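Local coordinates for protein polyhedrin (Uranotaenia sapphirina cypovirus, PDB 4ZQX) that forms the crystalline matrix of cypovirus occlusion bodies, which in this family encase and protect virus particles, and binds ATP, at residues L102-G108 against C159-V165; W112-D118 against S143-F149; K56-M61 against E72-Q76. All blocks are in the same frame, centred on the assembly; numbering follows the deposited sequence.

Contact 1 of 3, residues L102-G108 against C159-V165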
loop_
_atom_site.group_PDB
_atom_site.type_symbol
_atom_site.label_atom_id
_atom_site.label_comp_id
_atom_site.label_asym_id
_atom_site.label_seq_id
_atom_site.Cartn_x
_atom_site.Cartn_y
_atom_site.Cartn_z
ATOM N N LEU A 102 -0.596 -21.312 10.006
ATOM C CA LEU A 102 -0.984 -19.907 10.120
ATOM C C LEU A 102 -2.081 -19.768 11.154
ATOM O O LEU A 102 -2.996 -20.597 11.203
ATOM C CB LEU A 102 -1.492 -19.366 8.793
ATOM C CG LEU A 102 -0.522 -19.357 7.621
ATOM C CD1 LEU A 102 -1.231 -18.972 6.335
ATOM C CD2 LEU A 102 0.593 -18.399 7.909
ATOM N N SER A 103 -1.959 -18.736 11.988
ATOM C CA SER A 103 -2.936 -18.398 13.007
ATOM C C SER A 103 -3.408 -16.981 12.761
ATOM O O SER A 103 -2.590 -16.086 12.570
ATOM C CB SER A 103 -2.283 -18.457 14.387
ATOM O OG SER A 103 -1.728 -19.727 14.621
ATOM N N PHE A 104 -4.722 -16.787 12.802
ATOM C CA PHE A 104 -5.347 -15.496 12.560
ATOM C C PHE A 104 -6.081 -15.081 13.825
ATOM O O PHE A 104 -7.038 -15.733 14.212
ATOM C CB PHE A 104 -6.353 -15.585 11.402
ATOM C CG PHE A 104 -5.733 -15.938 10.085
ATOM C CD1 PHE A 104 -5.450 -17.252 9.767
ATOM C CD2 PHE A 104 -5.426 -14.953 9.168
ATOM C CE1 PHE A 104 -4.870 -17.570 8.565
ATOM C CE2 PHE A 104 -4.849 -15.271 7.974
ATOM C CZ PHE A 104 -4.568 -16.586 7.674
ATOM N N TYR A 105 -5.631 -13.996 14.450
ATOM C CA TYR A 105 -6.222 -13.492 15.686
ATOM C C TYR A 105 -6.974 -12.194 15.406
ATOM O O TYR A 105 -6.380 -11.242 14.925
ATOM C CB TYR A 105 -5.119 -13.267 16.722
ATOM C CG TYR A 105 -4.528 -14.570 17.205
ATOM C CD1 TYR A 105 -5.212 -15.353 18.123
ATOM C CD2 TYR A 105 -3.312 -15.037 16.722
ATOM C CE1 TYR A 105 -4.705 -16.561 18.558
ATOM C CE2 TYR A 105 -2.784 -16.235 17.175
ATOM C CZ TYR A 105 -3.497 -16.999 18.088
ATOM O OH TYR A 105 -3.023 -18.212 18.563
ATOM N N LEU A 106 -8.279 -12.185 15.680
ATOM C CA LEU A 106 -9.130 -11.021 15.424
ATOM C C LEU A 106 -9.717 -10.511 16.730
ATOM O O LEU A 106 -10.243 -11.304 17.518
ATOM C CB LEU A 106 -10.286 -11.385 14.474
ATOM C CG LEU A 106 -9.988 -11.609 12.988
ATOM C CD1 LEU A 106 -9.167 -12.868 12.760
ATOM C CD2 LEU A 106 -11.289 -11.681 12.196
ATOM N N ARG A 107 -9.640 -9.204 16.967
ATOM C CA ARG A 107 -10.147 -8.665 18.222
ATOM C C ARG A 107 -10.845 -7.346 17.976
ATOM O O ARG A 107 -10.267 -6.437 17.398
ATOM C CB ARG A 107 -9.007 -8.461 19.242
ATOM C CG ARG A 107 -9.495 -8.211 20.672
ATOM C CD ARG A 107 -8.388 -7.640 21.586
ATOM N NE ARG A 107 -8.777 -7.699 22.995
ATOM C CZ ARG A 107 -9.509 -6.783 23.623
ATOM N NH1 ARG A 107 -9.925 -5.701 22.982
ATOM N NH2 ARG A 107 -9.819 -6.947 24.902
ATOM N N GLY A 108 -12.077 -7.240 18.449
ATOM C CA GLY A 108 -12.817 -6.004 18.332
ATOM C C GLY A 108 -14.233 -6.175 17.853
ATOM O O GLY A 108 -14.822 -7.259 17.960
ATOM N N CYS A 159 -14.658 -10.251 22.828
ATOM C CA CYS A 159 -14.450 -9.854 21.441
ATOM C C CYS A 159 -13.209 -10.377 20.742
ATOM O O CYS A 159 -12.733 -9.732 19.808
ATOM C CB CYS A 159 -14.470 -8.319 21.368
ATOM S SG CYS A 159 -13.070 -7.466 22.151
ATOM N N GLU A 160 -12.699 -11.545 21.135
ATOM C CA GLU A 160 -11.590 -12.147 20.381
ATOM C C GLU A 160 -11.963 -13.544 19.878
ATOM O O GLU A 160 -12.527 -14.359 20.627
ATOM C CB GLU A 160 -10.297 -12.230 21.196
ATOM C CG GLU A 160 -9.135 -12.776 20.344
ATOM C CD GLU A 160 -7.843 -12.998 21.105
ATOM O OE1 GLU A 160 -7.583 -12.279 22.076
ATOM O OE2 GLU A 160 -7.079 -13.905 20.713
ATOM N N LYS A 161 -11.635 -13.798 18.612
ATOM C CA LYS A 161 -11.729 -15.127 18.027
ATOM C C LYS A 161 -10.520 -15.375 17.147
ATOM O O LYS A 161 -9.849 -14.433 16.724
ATOM C CB LYS A 161 -12.993 -15.269 17.169
ATOM C CG LYS A 161 -14.284 -14.956 17.900
ATOM C CD LYS A 161 -15.494 -15.293 17.023
ATOM C CE LYS A 161 -16.776 -14.688 17.554
ATOM N NZ LYS A 161 -17.165 -15.220 18.890
ATOM N N ALA A 162 -10.275 -16.643 16.841
ATOM C CA ALA A 162 -9.144 -17.018 16.019
ATOM C C ALA A 162 -9.521 -18.063 14.982
ATOM O O ALA A 162 -10.561 -18.716 15.081
ATOM C CB ALA A 162 -8.021 -17.541 16.891
ATOM N N TRP A 163 -8.665 -18.205 13.977
ATOM C CA TRP A 163 -8.804 -19.267 12.978
ATOM C C TRP A 163 -7.419 -19.847 12.671
ATOM O O TRP A 163 -6.433 -19.113 12.647
ATOM C CB TRP A 163 -9.507 -18.749 11.712
ATOM C CG TRP A 163 -9.839 -19.850 10.739
ATOM C CD1 TRP A 163 -10.801 -20.805 10.887
ATOM C CD2 TRP A 163 -9.199 -20.122 9.480
ATOM N NE1 TRP A 163 -10.803 -21.654 9.804
ATOM C CE2 TRP A 163 -9.838 -21.252 8.923
ATOM C CE3 TRP A 163 -8.165 -19.505 8.758
ATOM C CZ2 TRP A 163 -9.459 -21.800 7.699
ATOM C CZ3 TRP A 163 -7.792 -20.043 7.536
ATOM C CH2 TRP A 163 -8.449 -21.175 7.011
ATOM N N TYR A 164 -7.347 -21.162 12.451
ATOM C CA TYR A 164 -6.070 -21.850 12.258
ATOM C C TYR A 164 -6.090 -22.674 11.003
ATOM O O TYR A 164 -7.116 -23.226 10.652
ATOM C CB TYR A 164 -5.769 -22.782 13.436
ATOM C CG TYR A 164 -5.734 -22.058 14.744
ATOM C CD1 TYR A 164 -4.575 -21.442 15.190
ATOM C CD2 TYR A 164 -6.877 -21.944 15.519
ATOM C CE1 TYR A 164 -4.551 -20.755 16.378
ATOM C CE2 TYR A 164 -6.863 -21.252 16.702
ATOM C CZ TYR A 164 -5.697 -20.652 17.128
ATOM O OH TYR A 164 -5.678 -19.941 18.317
ATOM N N VAL A 165 -4.950 -22.753 10.328
ATOM C CA VAL A 165 -4.828 -23.601 9.154
ATOM C C VAL A 165 -3.411 -24.149 9.046
ATOM O O VAL A 165 -2.439 -23.461 9.300
ATOM C CB VAL A 165 -5.241 -22.863 7.834
ATOM C CG1 VAL A 165 -4.292 -21.717 7.502
ATOM C CG2 VAL A 165 -5.291 -23.842 6.667
HETATM O O HOH W 1 -7.674 -10.102 23.963
#
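Phe104 and Trp163 project together from neighbouring strands of an antiparallel beta-sheet, 102-107 pairing with 160-165 in the six-stranded sheet of the polyhedrin. Their planes stand 43° apart, neither stacked nor perpendicular, and they meet obliquely, Phe104 CD1 coming to the edge of the indole, 3.7 Å from Trp163 CE3. The indole reaches this place because its CG is anti to the backbone N (chi1 -172°), whereas the phenylalanine CG lies beside its own N. The two form a hydrogen-bonded pair, and Phe104 N meets Trp163 O at 2.9 Å. On the same face Val165 CG1 packs on Leu102 CB, and Ile174 and Val176 of strand 173-179 lie against Phe104, so large apolar side chains suit this side.

The other face carries the tyrosines. Tyr164 and Tyr105 slant across one another until Tyr164 OH gives a hydrogen bond to Tyr105 OH, 3.2 Å away and in the plane of the Tyr164 ring. Tyr105 OH is also bonded to the backbone N of Leu230, a residue of the ATP pocket. Small Ala162, opposite Tyr105, allows the ring to slant close past its CB, 3.8 Å from Tyr105 CD1. Farther along, the Glu160 carboxylate is turned almost perpendicular to the Tyr105 ring; its OE1 takes a bond from Thr228 N.

At the pocket end Gly108, whose backbone angles would jam a CB against the preceding carbonyl, gives its N-H to Cys159 O. Cys159 touches the bound ATP, and its SG sits over one face of the Arg107 guanidinium, 3.7 Å from NH1. Arg107 NH2 binds Ser154 O. A water in the guanidinium plane bridges the charges, 2.8 Å from Arg107 NE and 2.9 Å from Glu160 OE1.

Contact 2 of 3, residues W112-D118 against S143-F149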
loop_
_atom_site.group_PDB
_atom_site.type_symbol
_atom_site.label_atom_id
_atom_site.label_comp_id
_atom_site.label_asym_id
_atom_site.label_seq_id
_atom_site.Cartn_x
_atom_site.Cartn_y
_atom_site.Cartn_z
ATOM N N TRP A 112 -18.753 -10.947 12.429
ATOM C CA TRP A 112 -18.323 -12.336 12.300
ATOM C C TRP A 112 -19.045 -13.076 11.179
ATOM O O TRP A 112 -18.564 -14.106 10.716
ATOM C CB TRP A 112 -18.499 -13.086 13.629
ATOM C CG TRP A 112 -17.833 -12.386 14.769
ATOM C CD1 TRP A 112 -18.445 -11.715 15.782
ATOM C CD2 TRP A 112 -16.429 -12.273 15.000
ATOM N NE1 TRP A 112 -17.506 -11.183 16.632
ATOM C CE2 TRP A 112 -16.259 -11.516 16.178
ATOM C CE3 TRP A 112 -15.298 -12.746 14.330
ATOM C CZ2 TRP A 112 -15.004 -11.215 16.704
ATOM C CZ3 TRP A 112 -14.039 -12.441 14.857
ATOM C CH2 TRP A 112 -13.912 -11.689 16.045
ATOM N N ASN A 113 -20.192 -12.567 10.734
ATOM C CA ASN A 113 -20.871 -13.166 9.596
ATOM C C ASN A 113 -20.122 -12.958 8.273
ATOM O O ASN A 113 -20.291 -13.731 7.320
ATOM C CB ASN A 113 -22.268 -12.576 9.451
ATOM C CG ASN A 113 -23.256 -13.169 10.424
ATOM O OD1 ASN A 113 -23.349 -12.737 11.576
ATOM N ND2 ASN A 113 -24.018 -14.159 9.955
ATOM N N LYS A 114 -19.318 -11.904 8.199
ATOM C CA LYS A 114 -18.784 -11.456 6.913
ATOM C C LYS A 114 -17.261 -11.390 6.858
ATOM O O LYS A 114 -16.692 -11.104 5.795
ATOM C CB LYS A 114 -19.364 -10.084 6.527
ATOM C CG LYS A 114 -20.892 -10.079 6.232
ATOM C CD LYS A 114 -21.347 -11.099 5.184
ATOM C CE LYS A 114 -20.708 -10.914 3.824
ATOM N NZ LYS A 114 -21.301 -9.796 3.031
ATOM N N ALA A 115 -16.591 -11.636 7.979
ATOM C CA ALA A 115 -15.130 -11.668 7.963
ATOM C C ALA A 115 -14.683 -12.790 7.035
ATOM O O ALA A 115 -15.183 -13.912 7.139
ATOM C CB ALA A 115 -14.590 -11.862 9.356
ATOM N N SER A 116 -13.770 -12.490 6.113
ATOM C CA SER A 116 -13.314 -13.502 5.161
ATOM C C SER A 116 -11.804 -13.654 5.170
ATOM O O SER A 116 -11.074 -12.679 5.215
ATOM C CB SER A 116 -13.813 -13.190 3.752
ATOM O OG SER A 116 -13.333 -11.949 3.297
ATOM N N ILE A 117 -11.354 -14.904 5.149
ATOM C CA ILE A 117 -9.933 -15.228 5.118
ATOM C C ILE A 117 -9.728 -16.095 3.888
ATOM O O ILE A 117 -10.234 -17.205 3.819
ATOM C CB ILE A 117 -9.489 -15.978 6.389
ATOM C CG1 ILE A 117 -9.756 -15.116 7.630
ATOM C CG2 ILE A 117 -8.010 -16.361 6.306
ATOM C CD1 ILE A 117 -9.569 -15.864 8.944
ATOM N N ASP A 118 -9.002 -15.566 2.917
ATOM C CA ASP A 118 -8.822 -16.232 1.638
ATOM C C ASP A 118 -7.341 -16.570 1.466
ATOM O O ASP A 118 -6.499 -15.675 1.380
ATOM C CB ASP A 118 -9.330 -15.281 0.542
ATOM C CG ASP A 118 -9.332 -15.894 -0.855
ATOM O OD1 ASP A 118 -9.196 -17.133 -1.004
ATOM O OD2 ASP A 118 -9.506 -15.104 -1.812
ATOM N N SER A 143 -14.349 -18.747 2.134
ATOM C CA SER A 143 -13.507 -17.832 2.890
ATOM C C SER A 143 -14.226 -17.244 4.115
ATOM O O SER A 143 -13.580 -16.732 5.029
ATOM C CB SER A 143 -12.982 -16.700 2.002
ATOM O OG SER A 143 -14.030 -15.845 1.577
ATOM N N TYR A 144 -15.554 -17.316 4.134
ATOM C CA TYR A 144 -16.328 -16.801 5.261
ATOM C C TYR A 144 -16.390 -17.874 6.334
ATOM O O TYR A 144 -17.041 -18.891 6.143
ATOM C CB TYR A 144 -17.757 -16.446 4.830
ATOM C CG TYR A 144 -17.835 -15.351 3.799
ATOM C CD1 TYR A 144 -17.669 -14.018 4.156
ATOM C CD2 TYR A 144 -18.081 -15.645 2.472
ATOM C CE1 TYR A 144 -17.745 -13.015 3.221
ATOM C CE2 TYR A 144 -18.160 -14.639 1.524
ATOM C CZ TYR A 144 -17.975 -13.337 1.903
ATOM O OH TYR A 144 -18.056 -12.347 0.959
ATOM N N LYS A 145 -15.703 -17.673 7.446
ATOM C CA LYS A 145 -15.553 -18.756 8.416
ATOM C C LYS A 145 -16.722 -18.839 9.393
ATOM O O LYS A 145 -17.099 -19.935 9.815
ATOM C CB LYS A 145 -14.220 -18.636 9.167
ATOM C CG LYS A 145 -12.986 -18.564 8.272
ATOM C CD LYS A 145 -12.968 -19.655 7.213
ATOM C CE LYS A 145 -11.764 -19.572 6.320
ATOM N NZ LYS A 145 -11.817 -20.669 5.321
ATOM N N ARG A 146 -17.305 -17.687 9.728
ATOM C CA ARG A 146 -18.469 -17.622 10.617
ATOM C C ARG A 146 -18.291 -18.464 11.896
ATOM O O ARG A 146 -17.397 -18.165 12.692
ATOM C CB ARG A 146 -19.765 -17.946 9.847
ATOM C CG ARG A 146 -19.935 -17.086 8.598
ATOM C CD ARG A 146 -21.345 -17.164 8.042
ATOM N NE ARG A 146 -21.339 -16.879 6.609
ATOM C CZ ARG A 146 -21.101 -17.799 5.677
ATOM N NH1 ARG A 146 -20.894 -19.074 6.021
ATOM N NH2 ARG A 146 -21.074 -17.459 4.402
ATOM N N ASN A 147 -19.108 -19.496 12.110
ATOM C CA ASN A 147 -19.008 -20.263 13.357
ATOM C C ASN A 147 -17.824 -21.240 13.421
ATOM O O ASN A 147 -17.650 -21.948 14.412
ATOM C CB ASN A 147 -20.335 -20.964 13.679
ATOM C CG ASN A 147 -21.349 -20.007 14.222
ATOM O OD1 ASN A 147 -21.308 -19.638 15.404
ATOM N ND2 ASN A 147 -22.235 -19.551 13.360
ATOM N N LYS A 148 -16.995 -21.240 12.385
ATOM C CA LYS A 148 -15.758 -22.000 12.396
ATOM C C LYS A 148 -14.613 -21.203 13.056
ATOM O O LYS A 148 -13.535 -21.753 13.290
ATOM C CB LYS A 148 -15.393 -22.471 10.988
ATOM C CG LYS A 148 -16.344 -23.528 10.452
ATOM C CD LYS A 148 -16.073 -23.924 9.016
ATOM C CE LYS A 148 -16.937 -25.124 8.644
ATOM N NZ LYS A 148 -16.923 -25.397 7.190
ATOM N N PHE A 149 -14.847 -19.929 13.369
ATOM C CA PHE A 149 -13.935 -19.201 14.260
ATOM C C PHE A 149 -13.958 -19.844 15.647
ATOM O O PHE A 149 -15.000 -20.311 16.106
ATOM C CB PHE A 149 -14.306 -17.711 14.396
ATOM C CG PHE A 149 -13.899 -16.862 13.217
ATOM C CD1 PHE A 149 -12.561 -16.627 12.944
ATOM C CD2 PHE A 149 -14.854 -16.268 12.422
ATOM C CE1 PHE A 149 -12.184 -15.842 11.867
ATOM C CE2 PHE A 149 -14.496 -15.484 11.346
ATOM C CZ PHE A 149 -13.153 -15.259 11.070
HETATM O O HOH W 2 -16.917 -15.077 8.639
HETATM O O HOH W 3 -9.831 -20.006 3.267
#
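Ile117 N donates to Ser143 O at 2.9 Å, nearly straight at the hydrogen though the donor is tilted 30° from the carbonyl plane, and this bond ties the start of edge strand 116-120 of the three-stranded antiparallel sheet to the loop that precedes strand 150-152. The same Ser143 O receives a CA-H...O contact from Ser116.

Beyond it, the side chains centre on Phe149. The six-membered ring of Trp112 meets it in a T-shaped (edge-to-face) pair, planes at 69°, with Trp112 CE3 over one face, 4.0 Å from Phe149 CD2. Lys145 CB lies over the opposite face, so the phenyl ring is sandwiched. Ala115 CB and Ile117 CD1 add aliphatic contacts, the latter 3.9 Å from Phe149 CE1. A flat apolar ring suits a place where Trp163 and Lys161 of strand 160-166 also press on it.

Nearer the surface, the Lys114 chain follows Tyr144 outward. The lysine folds back at chi2, chi3 and chi4, which lays CE against the ring, 3.7 Å from Tyr144 CE1; the edge of that ring also meets Lys114 O. Asn196 of the third subunit packs on Lys114.

Two waters complete the join. One donates to both Trp112 O and Ala115 O while accepting from Arg146 N, and so links the 112-115 backbone to that of Arg146, beside a CA-H...O contact from Arg146 CA to Trp112 O. The other connects Ile117 O to Lys145 NZ, whose chain bends at chi2 on its way there. Lys145 NZ also bonds Cys142 O, and the bridging water lies 2.9 Å from Lys145 NZ.

Contact 3 of 3, residues K56-M61 against E72-Q76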
loop_
_atom_site.group_PDB
_atom_site.type_symbol
_atom_site.label_atom_id
_atom_site.label_comp_id
_atom_site.label_asym_id
_atom_site.label_seq_id
_atom_site.Cartn_x
_atom_site.Cartn_y
_atom_site.Cartn_z
ATOM N N LYS A 56 1.792 -10.748 0.423
ATOM C CA LYS A 56 2.366 -11.417 -0.733
ATOM C C LYS A 56 3.034 -12.720 -0.314
ATOM O O LYS A 56 3.485 -12.880 0.826
ATOM C CB LYS A 56 3.415 -10.508 -1.377
ATOM C CG LYS A 56 2.835 -9.200 -1.902
ATOM C CD LYS A 56 3.891 -8.152 -2.230
ATOM C CE LYS A 56 4.773 -8.548 -3.386
ATOM N NZ LYS A 56 5.698 -7.442 -3.778
ATOM N N SER A 57 3.142 -13.652 -1.242
ATOM C CA SER A 57 3.807 -14.908 -0.928
ATOM C C SER A 57 5.275 -14.694 -0.513
ATOM O O SER A 57 5.797 -15.418 0.330
ATOM C CB SER A 57 3.719 -15.848 -2.123
ATOM O OG SER A 57 4.348 -15.270 -3.248
ATOM N N SER A 58 5.940 -13.700 -1.094
ATOM C CA SER A 58 7.341 -13.406 -0.740
ATOM C C SER A 58 7.496 -12.897 0.707
ATOM O O SER A 58 8.530 -13.103 1.344
ATOM C CB SER A 58 7.967 -12.397 -1.727
ATOM O OG SER A 58 7.312 -11.140 -1.687
ATOM N N GLU A 59 6.460 -12.251 1.223
ATOM C CA GLU A 59 6.481 -11.719 2.576
ATOM C C GLU A 59 6.239 -12.815 3.607
ATOM O O GLU A 59 6.597 -12.668 4.772
ATOM C CB GLU A 59 5.418 -10.609 2.725
ATOM C CG GLU A 59 5.764 -9.327 1.979
ATOM C CD GLU A 59 4.601 -8.335 1.883
ATOM O OE1 GLU A 59 3.433 -8.754 1.765
ATOM O OE2 GLU A 59 4.872 -7.120 1.908
ATOM N N LEU A 60 5.620 -13.912 3.175
ATOM C CA LEU A 60 5.247 -14.992 4.084
ATOM C C LEU A 60 6.339 -16.027 4.250
ATOM O O LEU A 60 6.226 -16.910 5.094
ATOM C CB LEU A 60 3.986 -15.708 3.584
ATOM C CG LEU A 60 2.629 -15.366 4.188
ATOM C CD1 LEU A 60 1.585 -16.323 3.625
ATOM C CD2 LEU A 60 2.645 -15.408 5.709
ATOM N N MET A 61 7.394 -15.945 3.446
ATOM C CA MET A 61 8.520 -16.854 3.613
ATOM C C MET A 61 9.322 -16.439 4.843
ATOM O O MET A 61 9.388 -15.257 5.167
ATOM C CB MET A 61 9.430 -16.799 2.384
ATOM C CG MET A 61 8.739 -17.101 1.078
ATOM S SD MET A 61 8.366 -18.843 0.905
ATOM C CE MET A 61 9.946 -19.398 0.294
ATOM N N GLU A 72 13.465 -9.641 -1.902
ATOM C CA GLU A 72 12.283 -10.127 -2.612
ATOM C C GLU A 72 12.688 -10.901 -3.862
ATOM O O GLU A 72 12.053 -11.877 -4.211
ATOM C CB GLU A 72 11.331 -8.985 -2.979
ATOM C CG GLU A 72 10.059 -9.477 -3.660
ATOM C CD GLU A 72 9.049 -8.390 -3.951
ATOM O OE1 GLU A 72 9.398 -7.188 -3.896
ATOM O OE2 GLU A 72 7.895 -8.754 -4.250
ATOM N N TYR A 73 13.744 -10.460 -4.525
ATOM C CA TYR A 73 14.244 -11.130 -5.726
ATOM C C TYR A 73 14.585 -12.599 -5.452
ATOM O O TYR A 73 14.151 -13.508 -6.174
ATOM C CB TYR A 73 15.490 -10.386 -6.235
ATOM C CG TYR A 73 16.227 -11.046 -7.368
ATOM C CD1 TYR A 73 15.709 -11.050 -8.649
ATOM C CD2 TYR A 73 17.460 -11.634 -7.161
ATOM C CE1 TYR A 73 16.389 -11.627 -9.691
ATOM C CE2 TYR A 73 18.146 -12.216 -8.187
ATOM C CZ TYR A 73 17.604 -12.213 -9.452
ATOM O OH TYR A 73 18.283 -12.797 -10.490
ATOM N N GLU A 74 15.367 -12.832 -4.407
ATOM C CA GLU A 74 15.766 -14.191 -4.046
ATOM C C GLU A 74 14.581 -15.041 -3.621
ATOM O O GLU A 74 14.488 -16.222 -3.981
ATOM C CB GLU A 74 16.722 -14.165 -2.862
ATOM C CG GLU A 74 18.018 -13.488 -3.055
ATOM C CD GLU A 74 18.731 -13.418 -1.721
ATOM O OE1 GLU A 74 19.304 -14.448 -1.327
ATOM O OE2 GLU A 74 18.658 -12.369 -1.039
ATOM N N LEU A 75 13.697 -14.459 -2.811
ATOM C CA LEU A 75 12.529 -15.202 -2.338
ATOM C C LEU A 75 11.582 -15.551 -3.495
ATOM O O LEU A 75 11.085 -16.676 -3.589
ATOM C CB LEU A 75 11.792 -14.397 -1.270
ATOM C CG LEU A 75 12.625 -14.190 0.002
ATOM C CD1 LEU A 75 12.037 -13.101 0.888
ATOM C CD2 LEU A 75 12.749 -15.495 0.785
ATOM N N GLN A 76 11.323 -14.588 -4.371
ATOM C CA GLN A 76 10.412 -14.840 -5.477
ATOM C C GLN A 76 10.997 -15.904 -6.393
ATOM O O GLN A 76 10.257 -16.715 -6.956
ATOM C CB GLN A 76 10.120 -13.572 -6.266
ATOM C CG GLN A 76 9.031 -13.748 -7.338
ATOM C CD GLN A 76 7.687 -14.139 -6.750
ATOM O OE1 GLN A 76 7.238 -13.567 -5.756
ATOM N NE2 GLN A 76 7.040 -15.120 -7.362
HETATM O O HOH W 4 5.331 -12.541 -4.082
#
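Lys56 NZ is gripped by two carboxylates: Glu72 OE2 across the contact, at 2.6 Å, and Glu206 OE2 of the third subunit. The salt bridge joins the start of the short, weakly bonded helix 57-60 to the first turn of helix 72-83, a helix-to-helix contact that also borders the subunit interface. The lysine chain comes in nearly square to the glutamate. With CG anti to the backbone N (chi1 -177°), the extended Glu72 chain carries OE2 across to the lysine; Lys56 bends at chi3 to bring its ammonium onto the syn side of that oxygen, 24° out of the carboxylate plane. With acidic groups from two chains around it, the lysine is probably stabilised in its charged form. Its backbone N is held too, by Glu59 OE1 on the anti side, at 2.9 Å.

Ser58 faces the helix directly. A small side chain suits this close approach: Ser58 CB comes up against Glu72 CG, while OG lies 3.5 Å from Glu72 OE2. Leu75 splits its two methyls: CD2 packs on Met61 CB at 3.9 Å, while CD1 rests against the carbonyl oxygen Ser58 O at 3.5 Å. Met61 also touches Ile79 one turn farther along the helix, and the leucine reaches Asp63 and Met70 in the intervening connection.

Polar Gln76 suits the neighbouring edge because each end of its amide has work. NE2 bonds Asn80 OD1 within the helix, whereas OE1 is turned toward the serines and meets a water. That water accepts a long bond from Ser58 N, at 3.3 Å, and donates to Gln76 OE1 at 2.7 Å.

Contacts 1 and 2 are neighbours, their centres about 10 Å apart, and contact 2 is nested within the chain loop that contact 1 closes. Their side chains interlock: Lys161 CE lies 3.5 Å from Trp112 CE2 in a cation-pi pair, Trp163 CZ2 is 3.5 Å from Lys145 CE, and Phe104 CZ is 3.7 Å from Ile117 CG2, joining the two larger sheets. Contact 1 reaches the ATP pocket through Cys159, whereas the Trp112 side chain of contact 2 stays about 9 Å from the nucleotide. Contact 3 closes earlier in the chain, its centre about 24 Å from that of contact 1, touching it through Leu60 CD2 and Leu102 CD2, 4.2 Å apart.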